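Local structure of 6-carboxyhexanoate--CoA ligase (5TVA) at residues A[217-221]-A[222-226]; A[87-91]-A[92-96]. The protein belongs to the BioW family of ligases and holds adenosine monophosphate and coenzyme A as bound ligands. One frame throughout, in Å; residues are numbered along the deposited sequence.

Interaction 1: A[217-221]-A[222-226]. With AMP (adenosine monophosphate), chain C.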
ATOM      1  N   TYR A 217       2.857  -7.881  -4.027  1.00 36.50           N
ATOM      2  CA  TYR A 217       1.760  -8.618  -3.412  1.00 33.27           C
ATOM      3  C   TYR A 217       1.967 -10.103  -3.684  1.00 40.27           C
ATOM      4  O   TYR A 217       2.066 -10.513  -4.853  1.00 38.22           O
ATOM      5  CB  TYR A 217       0.407  -8.174  -3.973  1.00 36.23           C
ATOM      6  CG  TYR A 217      -0.035  -6.749  -3.704  1.00 40.40           C
ATOM      7  CD1 TYR A 217       0.628  -5.942  -2.773  1.00 32.98           C
ATOM      8  CD2 TYR A 217      -1.143  -6.210  -4.374  1.00 35.89           C
ATOM      9  CE1 TYR A 217       0.212  -4.652  -2.528  1.00 34.93           C
ATOM     10  CE2 TYR A 217      -1.566  -4.900  -4.134  1.00 35.82           C
ATOM     11  CZ  TYR A 217      -0.877  -4.125  -3.203  1.00 38.29           C
ATOM     12  OH  TYR A 217      -1.277  -2.824  -2.933  1.00 35.17           O
ATOM     13  N   PHE A 218       1.990 -10.917  -2.622  1.00 39.56           N
ATOM     14  CA  PHE A 218       2.156 -12.367  -2.772  1.00 43.32           C
ATOM     15  C   PHE A 218       0.774 -13.012  -2.832  1.00 42.97           C
ATOM     16  O   PHE A 218       0.038 -12.997  -1.833  1.00 40.99           O
ATOM     17  CB  PHE A 218       2.996 -12.941  -1.633  1.00 38.76           C
ATOM     18  CG  PHE A 218       4.405 -12.400  -1.594  1.00 46.35           C
ATOM     19  CD1 PHE A 218       5.400 -12.962  -2.374  1.00 47.16           C
ATOM     20  CD2 PHE A 218       4.723 -11.293  -0.801  1.00 46.36           C
ATOM     21  CE1 PHE A 218       6.687 -12.449  -2.354  1.00 44.18           C
ATOM     22  CE2 PHE A 218       6.012 -10.781  -0.778  1.00 41.74           C
ATOM     23  CZ  PHE A 218       6.988 -11.361  -1.541  1.00 46.77           C
ATOM     24  N   VAL A 219       0.417 -13.567  -4.003  1.00 34.71           N
ATOM     25  CA  VAL A 219      -0.925 -14.089  -4.261  1.00 41.71           C
ATOM     26  C   VAL A 219      -0.865 -15.508  -4.825  1.00 39.23           C
ATOM     27  O   VAL A 219       0.056 -15.877  -5.556  1.00 35.93           O
ATOM     28  CB  VAL A 219      -1.729 -13.198  -5.247  1.00 42.84           C
ATOM     29  CG1 VAL A 219      -1.898 -11.768  -4.716  1.00 40.87           C
ATOM     30  CG2 VAL A 219      -1.086 -13.207  -6.629  1.00 38.62           C
ATOM     31  N   SER A 220      -1.884 -16.298  -4.503  1.00 40.15           N
ATOM     32  CA  SER A 220      -2.041 -17.620  -5.099  1.00 43.58           C
ATOM     33  C   SER A 220      -2.640 -17.467  -6.494  1.00 40.10           C
ATOM     34  O   SER A 220      -3.712 -16.870  -6.640  1.00 36.36           O
ATOM     35  CB  SER A 220      -2.932 -18.483  -4.215  1.00 42.42           C
ATOM     36  OG  SER A 220      -2.859 -19.841  -4.605  1.00 51.56           O
ATOM     37  N   ARG A 221      -1.941 -17.971  -7.523  1.00 37.57           N
ATOM     38  CA  ARG A 221      -2.424 -17.761  -8.885  1.00 43.05           C
ATOM     39  C   ARG A 221      -3.858 -18.239  -9.072  1.00 42.69           C
ATOM     40  O   ARG A 221      -4.611 -17.634  -9.839  1.00 41.49           O
ATOM     41  CB  ARG A 221      -1.542 -18.444  -9.937  1.00 43.93           C
ATOM     42  CG  ARG A 221      -1.897 -17.916 -11.329  1.00 44.74           C
ATOM     43  CD  ARG A 221      -1.544 -18.844 -12.462  1.00 55.12           C
ATOM     44  NE  ARG A 221      -0.267 -18.565 -13.116  1.00 59.08           N
ATOM     45  CZ  ARG A 221      -0.132 -18.136 -14.371  1.00 59.07           C
ATOM     46  NH1 ARG A 221      -1.200 -17.900 -15.125  1.00 57.66           N
ATOM     47  NH2 ARG A 221       1.082 -17.926 -14.867  1.00 62.79           N
ATOM     48  N   LYS A 222      -4.261 -19.305  -8.385  1.00 39.66           N
ATOM     49  CA  LYS A 222      -5.600 -19.825  -8.623  1.00 45.25           C
ATOM     50  C   LYS A 222      -6.684 -18.837  -8.226  1.00 45.39           C
ATOM     51  O   LYS A 222      -7.837 -19.019  -8.631  1.00 44.23           O
ATOM     52  CB  LYS A 222      -5.792 -21.151  -7.877  1.00 39.92           C
ATOM     53  CG  LYS A 222      -5.958 -20.962  -6.400  1.00 41.54           C
ATOM     54  CD  LYS A 222      -5.945 -22.269  -5.626  1.00 42.74           C
ATOM     55  CE  LYS A 222      -5.390 -22.009  -4.233  1.00 43.86           C
ATOM     56  NZ  LYS A 222      -6.172 -22.792  -3.241  1.00 54.10           N
ATOM     57  N   GLU A 223      -6.340 -17.807  -7.452  1.00 43.92           N
ATOM     58  CA  GLU A 223      -7.267 -16.791  -6.967  1.00 40.18           C
ATOM     59  C   GLU A 223      -7.020 -15.431  -7.597  1.00 39.61           C
ATOM     60  O   GLU A 223      -7.570 -14.432  -7.114  1.00 40.44           O
ATOM     61  CB  GLU A 223      -7.153 -16.641  -5.447  1.00 40.87           C
ATOM     62  CG  GLU A 223      -7.499 -17.857  -4.600  1.00 45.29           C
ATOM     63  CD  GLU A 223      -6.967 -17.706  -3.181  1.00 53.51           C
ATOM     64  OE1 GLU A 223      -6.537 -18.720  -2.581  1.00 58.89           O
ATOM     65  OE2 GLU A 223      -6.955 -16.559  -2.667  1.00 52.95           O
ATOM     66  N   LEU A 224      -6.190 -15.364  -8.648  1.00 38.29           N
ATOM     67  CA  LEU A 224      -5.729 -14.080  -9.173  1.00 37.25           C
ATOM     68  C   LEU A 224      -6.892 -13.188  -9.583  1.00 40.86           C
ATOM     69  O   LEU A 224      -6.932 -11.994  -9.243  1.00 37.40           O
ATOM     70  CB  LEU A 224      -4.783 -14.309 -10.354  1.00 35.86           C
ATOM     71  CG  LEU A 224      -4.233 -13.076 -11.078  1.00 35.91           C
ATOM     72  CD1 LEU A 224      -3.354 -12.203 -10.165  1.00 43.80           C
ATOM     73  CD2 LEU A 224      -3.452 -13.469 -12.294  1.00 37.39           C
ATOM     74  N   SER A 225      -7.852 -13.750 -10.320  1.00 37.83           N
ATOM     75  CA  SER A 225      -8.939 -12.938 -10.865  1.00 38.01           C
ATOM     76  C   SER A 225      -9.803 -12.345  -9.766  1.00 35.70           C
ATOM     77  O   SER A 225     -10.195 -11.180  -9.848  1.00 34.35           O
ATOM     78  CB  SER A 225      -9.799 -13.770 -11.818  1.00 33.90           C
ATOM     79  OG  SER A 225      -9.044 -14.064 -12.982  1.00 38.15           O
ATOM     80  N   GLU A 226     -10.153 -13.145  -8.763  1.00 33.61           N
ATOM     81  CA  GLU A 226     -10.959 -12.622  -7.680  1.00 34.56           C
ATOM     82  C   GLU A 226     -10.170 -11.585  -6.877  1.00 36.44           C
ATOM     83  O   GLU A 226     -10.740 -10.600  -6.401  1.00 33.78           O
ATOM     84  CB  GLU A 226     -11.447 -13.767  -6.791  1.00 33.95           C
ATOM     85  CG  GLU A 226     -12.180 -14.964  -7.531  1.00 44.19           C
ATOM     86  CD  GLU A 226     -11.278 -15.863  -8.419  1.00 48.15           C
ATOM     87  OE1 GLU A 226     -11.708 -16.208  -9.537  1.00 59.21           O
ATOM     88  OE2 GLU A 226     -10.166 -16.255  -8.016  1.00 49.42           O
TER
HETATM   89  P   AMP C 301       3.659   5.293  -1.880  1.00 66.06           P
HETATM   90  O1P AMP C 301       2.926   4.507  -0.814  1.00 50.35           O
HETATM   91  O2P AMP C 301       2.725   6.296  -2.525  1.00 57.79           O
HETATM   92  O3P AMP C 301       5.059   5.790  -1.537  1.00 52.00           O
HETATM   93  O5' AMP C 301       3.992   4.252  -3.047  1.00 59.31           O
HETATM   94  C5' AMP C 301       5.056   3.306  -2.944  1.00 57.24           C
HETATM   95  C4' AMP C 301       5.101   2.445  -4.185  1.00 59.12           C
HETATM   96  O4' AMP C 301       4.011   1.486  -4.127  1.00 49.83           O
HETATM   97  C3' AMP C 301       4.907   3.216  -5.493  1.00 58.22           C
HETATM   98  O3' AMP C 301       6.134   3.598  -6.090  1.00 70.05           O
HETATM   99  C2' AMP C 301       4.081   2.287  -6.369  1.00 54.72           C
HETATM  100  O2' AMP C 301       4.929   1.428  -7.115  1.00 59.96           O
HETATM  101  C1' AMP C 301       3.307   1.456  -5.341  1.00 54.07           C
HETATM  102  N9  AMP C 301       1.939   1.967  -5.095  1.00 54.11           N
HETATM  103  C8  AMP C 301       1.572   3.248  -4.895  1.00 50.70           C
HETATM  104  N7  AMP C 301       0.226   3.351  -4.716  1.00 52.61           N
HETATM  105  C5  AMP C 301      -0.307   2.117  -4.800  1.00 49.36           C
HETATM  106  C6  AMP C 301      -1.654   1.500  -4.679  1.00 42.30           C
HETATM  107  N6  AMP C 301      -2.765   2.234  -4.448  1.00 35.01           N
HETATM  108  N1  AMP C 301      -1.745   0.149  -4.830  1.00 43.23           N
HETATM  109  C2  AMP C 301      -0.668  -0.610  -5.078  1.00 40.57           C
HETATM  110  N3  AMP C 301       0.577  -0.116  -5.193  1.00 44.70           N
HETATM  111  C4  AMP C 301       0.829   1.209  -5.058  1.00 53.94           C
HETATM  112  O   HOH W   1      -3.890 -15.447  -2.804  1.00 42.27           O
HETATM  113  O   HOH W   2      -2.196 -21.260  -7.081  1.00 44.34           O
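Ser-220 and Glu-223 close the first turn between strand 214-219 and helix 224-233: the amide N of Glu-223 donates to Ser-220 O over 2.9 Å, reaching it from above the carbonyl plane at an N-H...O angle of 158°. One residue on, Leu-224 N bonds to Arg-221 O at 3.0 Å, again from above the plane. Two successive bonds of this kind, each spanning three residues, wind Arg-221 and Lys-222 into a single 3-10 turn that leads into the helix, with Glu-223 at the N-cap position. The packed side is small and apolar, where Val-219 CG2 faces Leu-224 CD1 at 4.3 Å. The opposite character belongs to the solvent side, on which Arg-221 and Lys-222 are exposed. Here Lys-222 has its CG in the crowded position between backbone N and carbonyl carbon (chi1 74°), which runs the chain alongside Ser-220 and brings CE to 3.4 Å from OG. Two waters bridge the polar side. One accepts from Ser-220 N and donates to Glu-223 OE2 across 3.3 Å; the other joins Ser-220 OG to Lys-222 N. At the far end of the segment Tyr-217 OH comes within 3.1 Å of C2 of adenosine monophosphate, the ring lying oblique to it, and the hydroxyl is hydrogen-bonded to Thr-136. Backbone bonds of Tyr-217 and Val-219 pair the strand with 116-119, while Val-219 rests on Val-175 and Leu-224 on Leu-117.

Interaction 2: A[87-91]-A[92-96]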
ATOM      1  N   GLU A  87       5.093 -16.539   6.653  1.00 50.95           N
ATOM      2  CA  GLU A  87       3.773 -16.697   6.059  1.00 51.83           C
ATOM      3  C   GLU A  87       3.731 -17.876   5.091  1.00 55.54           C
ATOM      4  O   GLU A  87       2.867 -17.924   4.209  1.00 57.69           O
ATOM      5  CB  GLU A  87       3.319 -15.405   5.357  1.00 46.18           C
ATOM      6  CG  GLU A  87       2.897 -14.258   6.290  1.00 46.53           C
ATOM      7  CD  GLU A  87       1.551 -14.492   6.972  1.00 48.44           C
ATOM      8  OE1 GLU A  87       0.882 -15.501   6.667  1.00 53.19           O
ATOM      9  OE2 GLU A  87       1.152 -13.677   7.832  1.00 47.86           O
ATOM     10  N   GLY A  88       4.653 -18.825   5.234  1.00 54.80           N
ATOM     11  CA  GLY A  88       4.672 -19.988   4.378  1.00 52.10           C
ATOM     12  C   GLY A  88       5.266 -19.764   3.011  1.00 56.21           C
ATOM     13  O   GLY A  88       5.188 -20.661   2.164  1.00 60.18           O
ATOM     14  N   ILE A  89       5.854 -18.603   2.762  1.00 54.36           N
ATOM     15  CA  ILE A  89       6.441 -18.314   1.460  1.00 51.01           C
ATOM     16  C   ILE A  89       7.833 -18.928   1.398  1.00 57.47           C
ATOM     17  O   ILE A  89       8.620 -18.803   2.345  1.00 55.20           O
ATOM     18  CB  ILE A  89       6.484 -16.800   1.216  1.00 49.80           C
ATOM     19  CG1 ILE A  89       5.054 -16.259   1.130  1.00 48.61           C
ATOM     20  CG2 ILE A  89       7.328 -16.446  -0.018  1.00 46.80           C
ATOM     21  CD1 ILE A  89       4.988 -14.788   0.792  1.00 51.27           C
ATOM     22  N   LYS A  90       8.128 -19.617   0.292  1.00 60.47           N
ATOM     23  CA  LYS A  90       9.472 -20.135   0.083  1.00 58.11           C
ATOM     24  C   LYS A  90      10.459 -18.980   0.029  1.00 59.75           C
ATOM     25  O   LYS A  90      10.157 -17.897  -0.485  1.00 58.28           O
ATOM     26  CB  LYS A  90       9.551 -20.966  -1.204  1.00 61.82           C
ATOM     27  CG  LYS A  90       8.507 -22.094  -1.298  1.00 69.09           C
ATOM     28  CD  LYS A  90       8.875 -23.294  -0.430  1.00 68.21           C
ATOM     29  CE  LYS A  90       7.673 -23.809   0.377  1.00 69.29           C
ATOM     30  NZ  LYS A  90       7.529 -23.158   1.739  1.00 70.48           N
ATOM     31  N   GLU A  91      11.650 -19.228   0.577  1.00 60.25           N
ATOM     32  CA  GLU A  91      12.632 -18.170   0.757  1.00 55.11           C
ATOM     33  C   GLU A  91      13.030 -17.534  -0.568  1.00 58.43           C
ATOM     34  O   GLU A  91      13.149 -16.308  -0.661  1.00 60.05           O
ATOM     35  CB  GLU A  91      13.855 -18.725   1.482  1.00 62.74           C
ATOM     36  CG  GLU A  91      14.925 -17.700   1.777  1.00 59.73           C
ATOM     37  CD  GLU A  91      16.047 -18.265   2.626  1.00 70.35           C
ATOM     38  OE1 GLU A  91      17.041 -18.766   2.055  1.00 68.29           O
ATOM     39  OE2 GLU A  91      15.931 -18.202   3.874  1.00 75.93           O
ATOM     40  N   GLU A  92      13.234 -18.348  -1.606  1.00 57.17           N
ATOM     41  CA  GLU A  92      13.679 -17.820  -2.894  1.00 62.14           C
ATOM     42  C   GLU A  92      12.611 -16.953  -3.541  1.00 58.66           C
ATOM     43  O   GLU A  92      12.934 -16.043  -4.313  1.00 61.25           O
ATOM     44  CB  GLU A  92      14.069 -18.951  -3.851  1.00 60.83           C
ATOM     45  CG  GLU A  92      15.066 -19.988  -3.287  1.00 71.77           C
ATOM     46  CD  GLU A  92      14.569 -20.752  -2.051  1.00 73.12           C
ATOM     47  OE1 GLU A  92      15.426 -21.263  -1.288  1.00 80.16           O
ATOM     48  OE2 GLU A  92      13.334 -20.839  -1.844  1.00 69.10           O
ATOM     49  N   VAL A  93      11.339 -17.233  -3.261  1.00 56.69           N
ATOM     50  CA  VAL A  93      10.275 -16.350  -3.722  1.00 55.71           C
ATOM     51  C   VAL A  93      10.367 -15.005  -3.012  1.00 51.66           C
ATOM     52  O   VAL A  93      10.375 -13.948  -3.650  1.00 48.88           O
ATOM     53  CB  VAL A  93       8.900 -17.013  -3.515  1.00 49.70           C
ATOM     54  CG1 VAL A  93       7.780 -16.004  -3.774  1.00 46.47           C
ATOM     55  CG2 VAL A  93       8.761 -18.246  -4.415  1.00 52.85           C
ATOM     56  N   ALA A  94      10.453 -15.028  -1.678  1.00 49.74           N
ATOM     57  CA  ALA A  94      10.631 -13.785  -0.933  1.00 54.76           C
ATOM     58  C   ALA A  94      11.846 -13.012  -1.436  1.00 56.29           C
ATOM     59  O   ALA A  94      11.796 -11.782  -1.565  1.00 57.03           O
ATOM     60  CB  ALA A  94      10.750 -14.074   0.565  1.00 51.40           C
ATOM     61  N   LYS A  95      12.934 -13.722  -1.770  1.00 60.44           N
ATOM     62  CA  LYS A  95      14.169 -13.044  -2.171  1.00 59.68           C
ATOM     63  C   LYS A  95      14.033 -12.389  -3.538  1.00 56.00           C
ATOM     64  O   LYS A  95      14.579 -11.300  -3.763  1.00 55.41           O
ATOM     65  CB  LYS A  95      15.348 -14.024  -2.154  1.00 60.94           C
ATOM     66  CG  LYS A  95      15.884 -14.319  -0.746  1.00 61.55           C
ATOM     67  CD  LYS A  95      16.635 -15.644  -0.678  1.00 61.58           C
ATOM     68  CE  LYS A  95      17.970 -15.584  -1.394  1.00 66.05           C
ATOM     69  NZ  LYS A  95      18.924 -14.650  -0.737  1.00 71.42           N
ATOM     70  N   LYS A  96      13.302 -13.025  -4.463  1.00 59.32           N
ATOM     71  CA  LYS A  96      13.150 -12.446  -5.796  1.00 57.40           C
ATOM     72  C   LYS A  96      12.298 -11.184  -5.750  1.00 54.69           C
ATOM     73  O   LYS A  96      12.570 -10.219  -6.479  1.00 52.15           O
ATOM     74  CB  LYS A  96      12.554 -13.468  -6.767  1.00 60.78           C
ATOM     75  CG  LYS A  96      12.279 -12.884  -8.159  1.00 58.10           C
ATOM     76  CD  LYS A  96      12.667 -13.838  -9.283  1.00 62.91           C
ATOM     77  CE  LYS A  96      14.129 -13.637  -9.705  1.00 69.73           C
ATOM     78  NZ  LYS A  96      14.299 -12.578 -10.752  1.00 69.84           N
TER
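Ile-89 and Ala-94 form a hydrophobic staple at the start of helix 91-102: Ile-89, the residue just before the N-cap Lys-90, puts its CG2 4.2 Å from Ala-94 CB, across the first helical turn. The same methyl meets Val-93 CG1 at 3.8 Å, the two side chains crossing at about a right angle, so that one branch of Ile-89 serves both partners. It can do so because CG2 lies anti to the backbone N, leaving the CG1 branch beside that N. Beneath the staple, Lys-90 O takes the amide of Ala-94 at 3.1 Å, almost straight at 170°, and a weak, strongly bent bond from Val-93 N. The exposed side is polar. Glu-91 and Glu-92 occupy the first two helical positions, where negative charge would be expected to suit the helix dipole, though their OE1 atoms also stand fairly near each other. Glu-92 folds back at chi2 (61°), which carries OE2 over the backbone of Glu-91 without a hydrogen bond to its N.

Lys-95, one turn further on, can be followed outward from a backbone bond, its N donating to Glu-91 O at 2.8 Å in the carbonyl plane. CB then lies 3.5 Å from that same Glu-91 O, and CG is at 3.4 Å from it. CD stays close to the oxygen and also touches Glu-91 CG at 3.6 Å, as the two chains pass at a slant. The chain bends at chi3 and again at chi4. The tip makes no salt bridge with its neighbour: Lys-95 NZ remains 5.3 Å from Glu-91 OE1.

In the fold
Interactions 1 and 2 are both helix starts, and they meet through one aromatic side chain. Phe-218, on strand 214-219, sets its CG 3.4 Å from Ile-89 CD1, and its CE1 lies 4.0 Å from Val-93 CG1, so the apolar face of 87-96 packs on the mixed sheet although the contact centres are about 15 Å apart. Tyr-217, next along that strand, points its CB nearly the opposite way, into the adenosine monophosphate pocket. The ligand is also hydrogen-bonded to Thr-136, Met-112 and Gly-114. Segment 217-221 thus has the ligand on one side and helix 91-102 on the other, while 87-96 holds no pocket residue for adenosine monophosphate.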